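Long-range contacts in phosphoglycerol transferase GacH (PDB 6DGM), which probably transfers glycerol phosphate onto the rhamnose polysaccharide of the streptococcal cell wall, using a manganese-binding extracellular domain of the alkaline phosphatase clan, the part described here: residues A[92-97]-A[111-116]; A[102-107]-A[357-362]; A[193-198]-A[257-262]. All blocks are in the same frame, centred on the assembly; numbering follows the deposited sequence.

How the contacts relate
Following the chain from its N terminus, helix 89-98 leads into a loop whose middle holds 102-107, and then into the short helix 112-115. Contact 1 closes this excursion by folding 111-116 back onto 92-97. Contact 2 crosses it: 102-107 leaves from between the two segments of contact 1 and meets 357-362 on helix 349-365, about 250 residues later. The two touch, Phe105 packing on Leu112 and Val116. Contact 3 falls within the long span between the segments of contact 2 and joins the loops preceding strands 200-204 and 263-269; its centre is about 36 Å from that of contact 2, across the chain's centre.

Contact 1: residues A[92-97]-A[111-116]; sequences MEFQTL and VLYSEV
Two tyrosine hydroxyls meet at Glu93 OE2: Tyr113 OH donates to it across the contact at 2.8 Å, and Tyr152 OH, on helix 148-154, is its other partner. The oxygen of Tyr113 does not lie in the plane of the carboxylate but meets OE2 from above it, 56° out of plane. Carboxylate and phenol ring stand nearly perpendicular, at 85°, with OE2 at the ring's edge, where it also lies 3.3 Å from Tyr113 CE2. Leu97 CD1 also borders the hydroxyl. Glu93 reaches this position on an extended chain, its CG anti to the backbone N (chi1 -169°). The other oxygen, OE1, forms a salt bridge with Arg148, a residue of the glycerol phosphate pocket, so both oxygens of this buried carboxylate are engaged and its rotation is probably restrained.

Helix 89-98 begins at the manganese ligand Thr89, as in the alkaline phosphatase-like fold of lipoteichoic acid synthase relatives, and Glu93 is one turn further on; its side chain comes within about 6 Å of the bound sn-glycerol-1-phosphate. Glu93 is thus a second-shell residue behind Arg148, and Tyr113 supports it from one layer further out.

Apolar packing continues alongside. Leu112 CB sits over one face of the Phe94 ring in a CH-pi contact, 3.9 Å from the centroid and displaced toward the rim, while Leu112 CD1 approaches Phe94 CD1 to 3.6 Å. At the edge of the Phe94 ring, near its plane, lies Tyr113 CD1, 3.8 Å from Phe94 CD2; the two aromatic side chains run antiparallel to one another. Val116 CG1 reaches Phe94 CZ at 4.1 Å.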
loop_
_atom_site.group_PDB
_atom_site.type_symbol
_atom_site.label_atom_id
_atom_site.label_comp_id
_atom_site.label_asym_id
_atom_site.label_seq_id
_atom_site.Cartn_x
_atom_site.Cartn_y
_atom_site.Cartn_z
ATOM N N MET A 92 -3.211 2.349 6.228
ATOM C CA MET A 92 -2.997 2.051 4.812
ATOM C C MET A 92 -2.270 0.721 4.658
ATOM O O MET A 92 -2.623 -0.106 3.803
ATOM C CB MET A 92 -2.236 3.193 4.142
ATOM C CG MET A 92 -3.159 4.242 3.485
ATOM S SD MET A 92 -4.392 4.991 4.556
ATOM C CE MET A 92 -3.362 6.027 5.592
ATOM N N GLU A 93 -1.288 0.479 5.521
ATOM C CA GLU A 93 -0.533 -0.766 5.502
ATOM C C GLU A 93 -1.448 -1.979 5.642
ATOM O O GLU A 93 -1.372 -2.923 4.844
ATOM C CB GLU A 93 0.461 -0.708 6.656
ATOM C CG GLU A 93 1.529 -1.794 6.681
ATOM C CD GLU A 93 2.314 -1.710 7.972
ATOM O OE1 GLU A 93 2.484 -0.579 8.473
ATOM O OE2 GLU A 93 2.713 -2.764 8.511
ATOM N N PHE A 94 -2.324 -1.969 6.651
ATOM C CA PHE A 94 -3.282 -3.054 6.852
ATOM C C PHE A 94 -4.102 -3.308 5.594
ATOM O O PHE A 94 -4.336 -4.459 5.200
ATOM C CB PHE A 94 -4.226 -2.679 8.007
ATOM C CG PHE A 94 -5.402 -3.609 8.184
ATOM C CD1 PHE A 94 -6.566 -3.447 7.430
ATOM C CD2 PHE A 94 -5.367 -4.619 9.128
ATOM C CE1 PHE A 94 -7.673 -4.286 7.604
ATOM C CE2 PHE A 94 -6.475 -5.463 9.320
ATOM C CZ PHE A 94 -7.618 -5.309 8.541
ATOM N N GLN A 95 -4.557 -2.240 4.953
ATOM C CA GLN A 95 -5.397 -2.383 3.770
ATOM C C GLN A 95 -4.621 -2.989 2.606
ATOM O O GLN A 95 -5.169 -3.807 1.843
ATOM C CB GLN A 95 -5.978 -1.023 3.397
ATOM C CG GLN A 95 -6.959 -0.489 4.425
ATOM C CD GLN A 95 -7.459 0.857 4.070
ATOM O OE1 GLN A 95 -8.412 0.984 3.312
ATOM N NE2 GLN A 95 -6.806 1.896 4.588
ATOM N N THR A 96 -3.337 -2.637 2.454
ATOM C CA THR A 96 -2.579 -3.276 1.377
ATOM C C THR A 96 -2.466 -4.779 1.607
ATOM O O THR A 96 -2.565 -5.575 0.661
ATOM C CB THR A 96 -1.181 -2.664 1.208
ATOM O OG1 THR A 96 -0.310 -3.057 2.283
ATOM C CG2 THR A 96 -1.245 -1.146 1.099
ATOM N N LEU A 97 -2.256 -5.195 2.846
ATOM C CA LEU A 97 -2.005 -6.606 3.096
ATOM C C LEU A 97 -3.279 -7.439 3.020
ATOM O O LEU A 97 -3.265 -8.529 2.432
ATOM C CB LEU A 97 -1.361 -6.788 4.460
ATOM C CG LEU A 97 0.036 -6.198 4.654
ATOM C CD1 LEU A 97 0.467 -6.432 6.076
ATOM C CD2 LEU A 97 1.033 -6.805 3.667
ATOM N N VAL A 111 -7.302 2.624 14.770
ATOM C CA VAL A 111 -6.142 1.917 14.231
ATOM C C VAL A 111 -6.509 0.460 13.996
ATOM O O VAL A 111 -6.812 -0.271 14.946
ATOM C CB VAL A 111 -4.903 2.045 15.143
ATOM C CG1 VAL A 111 -3.770 1.179 14.613
ATOM C CG2 VAL A 111 -4.481 3.507 15.236
ATOM N N LEU A 112 -6.473 0.042 12.725
ATOM C CA LEU A 112 -6.891 -1.303 12.353
ATOM C C LEU A 112 -6.030 -2.375 13.007
ATOM O O LEU A 112 -6.547 -3.406 13.444
ATOM C CB LEU A 112 -6.868 -1.432 10.827
ATOM C CG LEU A 112 -7.926 -0.531 10.171
ATOM C CD1 LEU A 112 -7.638 -0.297 8.707
ATOM C CD2 LEU A 112 -9.310 -1.141 10.346
ATOM N N TYR A 113 -4.718 -2.155 13.095
ATOM C CA TYR A 113 -3.842 -3.157 13.670
ATOM C C TYR A 113 -4.123 -3.396 15.152
ATOM O O TYR A 113 -3.775 -4.466 15.670
ATOM C CB TYR A 113 -2.373 -2.718 13.517
ATOM C CG TYR A 113 -1.691 -3.047 12.201
ATOM C CD1 TYR A 113 -2.263 -3.909 11.277
ATOM C CD2 TYR A 113 -0.448 -2.505 11.899
ATOM C CE1 TYR A 113 -1.631 -4.226 10.099
ATOM C CE2 TYR A 113 0.203 -2.817 10.722
ATOM C CZ TYR A 113 -0.396 -3.685 9.816
ATOM O OH TYR A 113 0.213 -4.035 8.627
ATOM N N SER A 114 -4.707 -2.422 15.846
ATOM C CA SER A 114 -5.023 -2.565 17.259
ATOM C C SER A 114 -6.449 -3.016 17.512
ATOM O O SER A 114 -6.692 -3.737 18.480
ATOM C CB SER A 114 -4.841 -1.230 17.986
ATOM O OG SER A 114 -3.491 -0.803 17.952
ATOM N N GLU A 115 -7.400 -2.608 16.664
ATOM C CA GLU A 115 -8.815 -2.806 16.936
ATOM C C GLU A 115 -9.490 -3.857 16.066
ATOM O O GLU A 115 -10.570 -4.333 16.436
ATOM C CB GLU A 115 -9.573 -1.494 16.729
ATOM C CG GLU A 115 -9.093 -0.393 17.655
ATOM C CD GLU A 115 -9.725 0.936 17.369
ATOM O OE1 GLU A 115 -10.970 1.006 17.300
ATOM O OE2 GLU A 115 -8.982 1.936 17.222
ATOM N N VAL A 116 -8.933 -4.167 14.901
ATOM C CA VAL A 116 -9.551 -5.118 13.979
ATOM C C VAL A 116 -8.664 -6.354 13.781
ATOM O O VAL A 116 -9.134 -7.486 13.947
ATOM C CB VAL A 116 -9.903 -4.464 12.630
ATOM C CG1 VAL A 116 -10.389 -5.533 11.618
ATOM C CG2 VAL A 116 -10.971 -3.412 12.803
#

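Contact 2: residues A[102-107]-A[357-362]; sequences FYNFSS and DLKNIQ
With CG trans to the backbone N (chi1 -177°) and an extended chain beyond it, Gln362 reaches out from its helix to Asn104, whose own CG is turned beside its backbone N, bringing the two amides together. Asn104 ND2 donates to Gln362 OE1 at 3.1 Å, with an N-H...O angle of 158°. The acceptor lies close to the plane of the Asn104 amide, whereas the donor is tilted out of the carbonyl plane of Gln362, and the two amides are well away from coplanar. Asn104 ND2 has its stronger partner in Gln355 OE1, on the same helix, so the helix takes this amide nitrogen at two points.

The other end of the glutamine amide is placed over one face of Phe105: Gln362 NE2 is 3.3 Å from Phe105 CE2, toward the ring's rim, and amide and ring planes stand 80° apart. This nitrogen also donates to the carbonyl oxygen of Pro101, which would fix the turn of the amide group. Leu358 CD2 packs at 3.7 Å from Asn104 ND2, while Lys359 lays its CE, next to the charged nitrogen, 3.2 Å from Asn104 OD1.

Away from the annotated sites, this is side-chain packing of a 3-10 turn, residues 102-104, and the residue after it against the last helix of the chain, 349-365, joining the loop after helix 89-98 to the helical side of the fold, where helices 11-29 and 328-339 touch the same helix.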
loop_
_atom_site.group_PDB
_atom_site.type_symbol
_atom_site.label_atom_id
_atom_site.label_comp_id
_atom_site.label_asym_id
_atom_site.label_seq_id
_atom_site.Cartn_x
_atom_site.Cartn_y
_atom_site.Cartn_z
ATOM N N PHE A 102 -10.745 0.244 4.782
ATOM C CA PHE A 102 -11.074 0.982 5.999
ATOM C C PHE A 102 -12.446 1.624 5.897
ATOM O O PHE A 102 -13.168 1.710 6.893
ATOM C CB PHE A 102 -9.992 2.050 6.193
ATOM C CG PHE A 102 -9.892 2.619 7.584
ATOM C CD1 PHE A 102 -10.668 2.160 8.632
ATOM C CD2 PHE A 102 -8.964 3.610 7.837
ATOM C CE1 PHE A 102 -10.527 2.692 9.905
ATOM C CE2 PHE A 102 -8.822 4.144 9.104
ATOM C CZ PHE A 102 -9.599 3.687 10.134
ATOM N N TYR A 103 -12.833 2.069 4.702
ATOM C CA TYR A 103 -14.092 2.779 4.552
ATOM C C TYR A 103 -15.309 1.909 4.839
ATOM O O TYR A 103 -16.403 2.466 4.990
ATOM C CB TYR A 103 -14.203 3.444 3.172
ATOM C CG TYR A 103 -14.147 2.555 1.965
ATOM C CD1 TYR A 103 -15.172 1.646 1.689
ATOM C CD2 TYR A 103 -13.101 2.651 1.050
ATOM C CE1 TYR A 103 -15.128 0.835 0.586
ATOM C CE2 TYR A 103 -13.056 1.854 -0.060
ATOM C CZ TYR A 103 -14.078 0.938 -0.296
ATOM O OH TYR A 103 -14.046 0.118 -1.403
ATOM N N ASN A 104 -15.147 0.588 4.926
ATOM C CA ASN A 104 -16.250 -0.297 5.284
ATOM C C ASN A 104 -16.302 -0.621 6.768
ATOM O O ASN A 104 -17.294 -1.200 7.225
ATOM C CB ASN A 104 -16.202 -1.595 4.485
ATOM C CG ASN A 104 -16.715 -1.417 3.080
ATOM O OD1 ASN A 104 -17.444 -0.455 2.788
ATOM N ND2 ASN A 104 -16.372 -2.365 2.199
ATOM N N PHE A 105 -15.289 -0.230 7.533
ATOM C CA PHE A 105 -15.349 -0.417 8.971
ATOM C C PHE A 105 -16.041 0.775 9.620
ATOM O O PHE A 105 -16.281 1.806 8.994
ATOM C CB PHE A 105 -13.941 -0.587 9.542
ATOM C CG PHE A 105 -13.303 -1.910 9.214
ATOM C CD1 PHE A 105 -13.810 -3.098 9.735
ATOM C CD2 PHE A 105 -12.213 -1.971 8.381
ATOM C CE1 PHE A 105 -13.215 -4.308 9.433
ATOM C CE2 PHE A 105 -11.614 -3.177 8.082
ATOM C CZ PHE A 105 -12.103 -4.340 8.596
ATOM N N SER A 106 -16.374 0.613 10.894
ATOM C CA SER A 106 -17.041 1.671 11.636
ATOM C C SER A 106 -16.138 2.891 11.763
ATOM O O SER A 106 -14.917 2.780 11.861
ATOM C CB SER A 106 -17.397 1.160 13.031
ATOM O OG SER A 106 -17.721 2.252 13.868
ATOM N N SER A 107 -16.754 4.079 11.757
ATOM C CA SER A 107 -15.991 5.297 11.980
ATOM C C SER A 107 -15.365 5.344 13.370
ATOM O O SER A 107 -14.420 6.109 13.581
ATOM C CB SER A 107 -16.877 6.529 11.782
ATOM O OG SER A 107 -17.280 6.621 10.429
ATOM N N ASP A 357 -21.364 -7.566 -1.646
ATOM C CA ASP A 357 -20.577 -8.794 -1.635
ATOM C C ASP A 357 -19.365 -8.634 -0.721
ATOM O O ASP A 357 -19.093 -9.482 0.139
ATOM C CB ASP A 357 -20.088 -9.141 -3.044
ATOM C CG ASP A 357 -21.201 -9.556 -3.987
ATOM O OD1 ASP A 357 -22.287 -9.946 -3.520
ATOM O OD2 ASP A 357 -20.977 -9.491 -5.213
ATOM N N LEU A 358 -18.612 -7.543 -0.910
ATOM C CA LEU A 358 -17.405 -7.316 -0.120
ATOM C C LEU A 358 -17.711 -7.165 1.362
ATOM O O LEU A 358 -17.011 -7.744 2.201
ATOM C CB LEU A 358 -16.662 -6.096 -0.660
ATOM C CG LEU A 358 -15.408 -5.717 0.118
ATOM C CD1 LEU A 358 -14.390 -6.837 0.088
ATOM C CD2 LEU A 358 -14.795 -4.427 -0.428
ATOM N N LYS A 359 -18.747 -6.387 1.710
ATOM C CA LYS A 359 -19.041 -6.146 3.121
ATOM C C LYS A 359 -19.398 -7.441 3.843
ATOM O O LYS A 359 -19.013 -7.644 4.999
ATOM C CB LYS A 359 -20.169 -5.127 3.260
ATOM C CG LYS A 359 -19.778 -3.700 2.894
ATOM C CD LYS A 359 -20.970 -2.769 2.787
ATOM C CE LYS A 359 -20.511 -1.373 2.400
ATOM N NZ LYS A 359 -21.632 -0.436 2.171
ATOM N N ASN A 360 -20.130 -8.335 3.181
ATOM C CA ASN A 360 -20.460 -9.609 3.812
ATOM C C ASN A 360 -19.207 -10.433 4.083
ATOM O O ASN A 360 -19.067 -11.026 5.163
ATOM C CB ASN A 360 -21.482 -10.376 2.978
ATOM C CG ASN A 360 -22.907 -9.971 3.301
ATOM O OD1 ASN A 360 -23.401 -10.243 4.393
ATOM N ND2 ASN A 360 -23.565 -9.287 2.370
ATOM N N ILE A 361 -18.270 -10.469 3.127
ATOM C CA ILE A 361 -17.007 -11.180 3.335
ATOM C C ILE A 361 -16.207 -10.523 4.452
ATOM O O ILE A 361 -15.659 -11.190 5.343
ATOM C CB ILE A 361 -16.204 -11.215 2.020
ATOM C CG1 ILE A 361 -16.953 -12.016 0.946
ATOM C CG2 ILE A 361 -14.778 -11.761 2.264
ATOM C CD1 ILE A 361 -17.221 -13.480 1.300
ATOM N N GLN A 362 -16.110 -9.197 4.396
ATOM C CA GLN A 362 -15.322 -8.428 5.354
ATOM C C GLN A 362 -15.868 -8.580 6.761
ATOM O O GLN A 362 -15.099 -8.721 7.725
ATOM C CB GLN A 362 -15.375 -6.970 4.900
ATOM C CG GLN A 362 -14.553 -5.980 5.709
ATOM C CD GLN A 362 -14.355 -4.669 4.968
ATOM O OE1 GLN A 362 -14.809 -4.504 3.831
ATOM N NE2 GLN A 362 -13.696 -3.716 5.622
#

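Contact 3: residues A[193-198]-A[257-262]; sequences INPSES and TQINKP
The direct polar link is made by Lys261 NZ, which donates to Ser198 OG at 2.7 Å; the same serine oxygen is hydrogen-bonded to the backbone carbonyl of Ala37. To get there the lysine chain bends once, at chi2 (73°), and is extended afterwards, running past the loop's backbone carbonyls so that Lys261 CE lies 3.3 Å from Glu197 O.

Two waters fill out the polar network, and both donate to Pro195 O. One accepts from Lys261 NZ at 2.8 Å, giving the ammonium group a second partner. The other also donates to Asn260 O, at 2.6 Å, and so bridges the two backbones.

Pro195 O belongs to a type I beta turn, Asn194 to Glu197, reinforced by an Asx turn in which Asn194 OD1 accepts from Ser196 N. Facing it, Asn260 is the centre of an inverse gamma turn, closed by a weak bond from Lys261 N to Ile259 O. Each turn forms part of a helix-to-strand connection at the surface of the alpha/beta domain, at the N-terminal ends of the parallel strands 200-204 and 263-269, which flank strand 40-46 inside the main sheet.

Apolar contacts lie on the helix side. Ile193 CG2 meets Ile259 CD1 at 3.9 Å, the two side chains running obliquely to each other, and Pro195 CG rests against Ile259 CG2 at 4.0 Å, roughly at a right angle.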
loop_
_atom_site.group_PDB
_atom_site.type_symbol
_atom_site.label_atom_id
_atom_site.label_comp_id
_atom_site.label_asym_id
_atom_site.label_seq_id
_atom_site.Cartn_x
_atom_site.Cartn_y
_atom_site.Cartn_z
ATOM N N ILE A 193 17.387 -9.975 -0.841
ATOM C CA ILE A 193 16.775 -10.648 -1.985
ATOM C C ILE A 193 17.585 -11.883 -2.333
ATOM O O ILE A 193 18.813 -11.826 -2.509
ATOM C CB ILE A 193 16.628 -9.702 -3.185
ATOM C CG1 ILE A 193 15.557 -8.651 -2.869
ATOM C CG2 ILE A 193 16.232 -10.494 -4.444
ATOM C CD1 ILE A 193 15.459 -7.530 -3.882
ATOM N N ASN A 194 16.890 -13.009 -2.451
ATOM C CA ASN A 194 17.490 -14.312 -2.711
ATOM C C ASN A 194 16.824 -14.818 -3.975
ATOM O O ASN A 194 15.655 -15.256 -3.923
ATOM C CB ASN A 194 17.235 -15.264 -1.550
ATOM C CG ASN A 194 17.837 -16.648 -1.785
ATOM O OD1 ASN A 194 18.273 -16.974 -2.892
ATOM N ND2 ASN A 194 17.855 -17.467 -0.746
ATOM N N PRO A 195 17.502 -14.758 -5.123
ATOM C CA PRO A 195 16.882 -15.180 -6.388
ATOM C C PRO A 195 16.444 -16.631 -6.429
ATOM O O PRO A 195 15.698 -17.005 -7.345
ATOM C CB PRO A 195 17.973 -14.913 -7.441
ATOM C CG PRO A 195 18.995 -14.053 -6.777
ATOM C CD PRO A 195 18.891 -14.273 -5.300
ATOM N N SER A 196 16.911 -17.474 -5.502
ATOM C CA SER A 196 16.504 -18.872 -5.448
ATOM C C SER A 196 15.178 -19.070 -4.729
ATOM O O SER A 196 14.703 -20.212 -4.636
ATOM C CB SER A 196 17.563 -19.690 -4.720
ATOM O OG SER A 196 18.781 -19.658 -5.435
ATOM N N GLU A 197 14.583 -17.998 -4.218
ATOM C CA GLU A 197 13.332 -18.078 -3.487
ATOM C C GLU A 197 12.358 -17.037 -4.027
ATOM O O GLU A 197 12.753 -16.029 -4.613
ATOM C CB GLU A 197 13.537 -17.788 -1.995
ATOM C CG GLU A 197 14.529 -18.691 -1.296
ATOM C CD GLU A 197 14.027 -20.101 -1.081
ATOM O OE1 GLU A 197 12.794 -20.323 -0.981
ATOM O OE2 GLU A 197 14.878 -21.020 -1.009
ATOM N N SER A 198 11.074 -17.299 -3.818
ATOM C CA SER A 198 10.030 -16.292 -3.984
ATOM C C SER A 198 9.755 -15.676 -2.622
ATOM O O SER A 198 9.381 -16.384 -1.672
ATOM C CB SER A 198 8.755 -16.919 -4.551
ATOM O OG SER A 198 8.964 -17.314 -5.894
ATOM N N THR A 257 16.494 -4.626 -11.724
ATOM C CA THR A 257 16.476 -5.138 -13.093
ATOM C C THR A 257 17.616 -6.119 -13.359
ATOM O O THR A 257 17.542 -6.900 -14.310
ATOM C CB THR A 257 16.553 -4.034 -14.157
ATOM O OG1 THR A 257 17.836 -3.393 -14.120
ATOM C CG2 THR A 257 15.471 -3.014 -13.968
ATOM N N GLN A 258 18.665 -6.077 -12.541
ATOM C CA GLN A 258 19.826 -6.934 -12.717
ATOM C C GLN A 258 19.742 -8.227 -11.920
ATOM O O GLN A 258 20.680 -9.027 -11.977
ATOM C CB GLN A 258 21.102 -6.181 -12.316
ATOM C CG GLN A 258 21.323 -4.877 -13.068
ATOM C CD GLN A 258 21.367 -5.064 -14.566
ATOM O OE1 GLN A 258 22.085 -5.929 -15.083
ATOM N NE2 GLN A 258 20.590 -4.259 -15.281
ATOM N N ILE A 259 18.640 -8.469 -11.210
ATOM C CA ILE A 259 18.454 -9.700 -10.450
ATOM C C ILE A 259 17.650 -10.685 -11.285
ATOM O O ILE A 259 16.578 -10.345 -11.802
ATOM C CB ILE A 259 17.748 -9.418 -9.111
ATOM C CG1 ILE A 259 18.558 -8.399 -8.299
ATOM C CG2 ILE A 259 17.524 -10.729 -8.354
ATOM C CD1 ILE A 259 17.928 -8.015 -6.946
ATOM N N ASN A 260 18.149 -11.917 -11.382
ATOM C CA ASN A 260 17.531 -12.949 -12.213
ATOM C C ASN A 260 16.419 -13.658 -11.436
ATOM O O ASN A 260 16.513 -14.835 -11.073
ATOM C CB ASN A 260 18.583 -13.935 -12.698
ATOM C CG ASN A 260 18.013 -14.930 -13.651
ATOM O OD1 ASN A 260 16.976 -14.677 -14.262
ATOM N ND2 ASN A 260 18.677 -16.073 -13.796
ATOM N N LYS A 261 15.328 -12.914 -11.223
ATOM C CA LYS A 261 14.127 -13.373 -10.527
ATOM C C LYS A 261 13.028 -12.390 -10.895
ATOM O O LYS A 261 13.285 -11.178 -10.884
ATOM C CB LYS A 261 14.343 -13.327 -9.005
ATOM C CG LYS A 261 13.103 -13.669 -8.175
ATOM C CD LYS A 261 12.765 -15.165 -8.214
ATOM C CE LYS A 261 11.412 -15.432 -7.559
ATOM N NZ LYS A 261 11.056 -16.885 -7.603
ATOM N N PRO A 262 11.810 -12.841 -11.218
ATOM C CA PRO A 262 10.720 -11.872 -11.420
ATOM C C PRO A 262 10.390 -11.175 -10.106
ATOM O O PRO A 262 10.083 -11.830 -9.103
ATOM C CB PRO A 262 9.549 -12.720 -11.937
ATOM C CG PRO A 262 9.975 -14.136 -11.841
ATOM C CD PRO A 262 11.432 -14.212 -11.595
HETATM O O HOH W 1 13.188 -18.588 -7.257
HETATM O O HOH W 2 15.353 -16.948 -10.081
#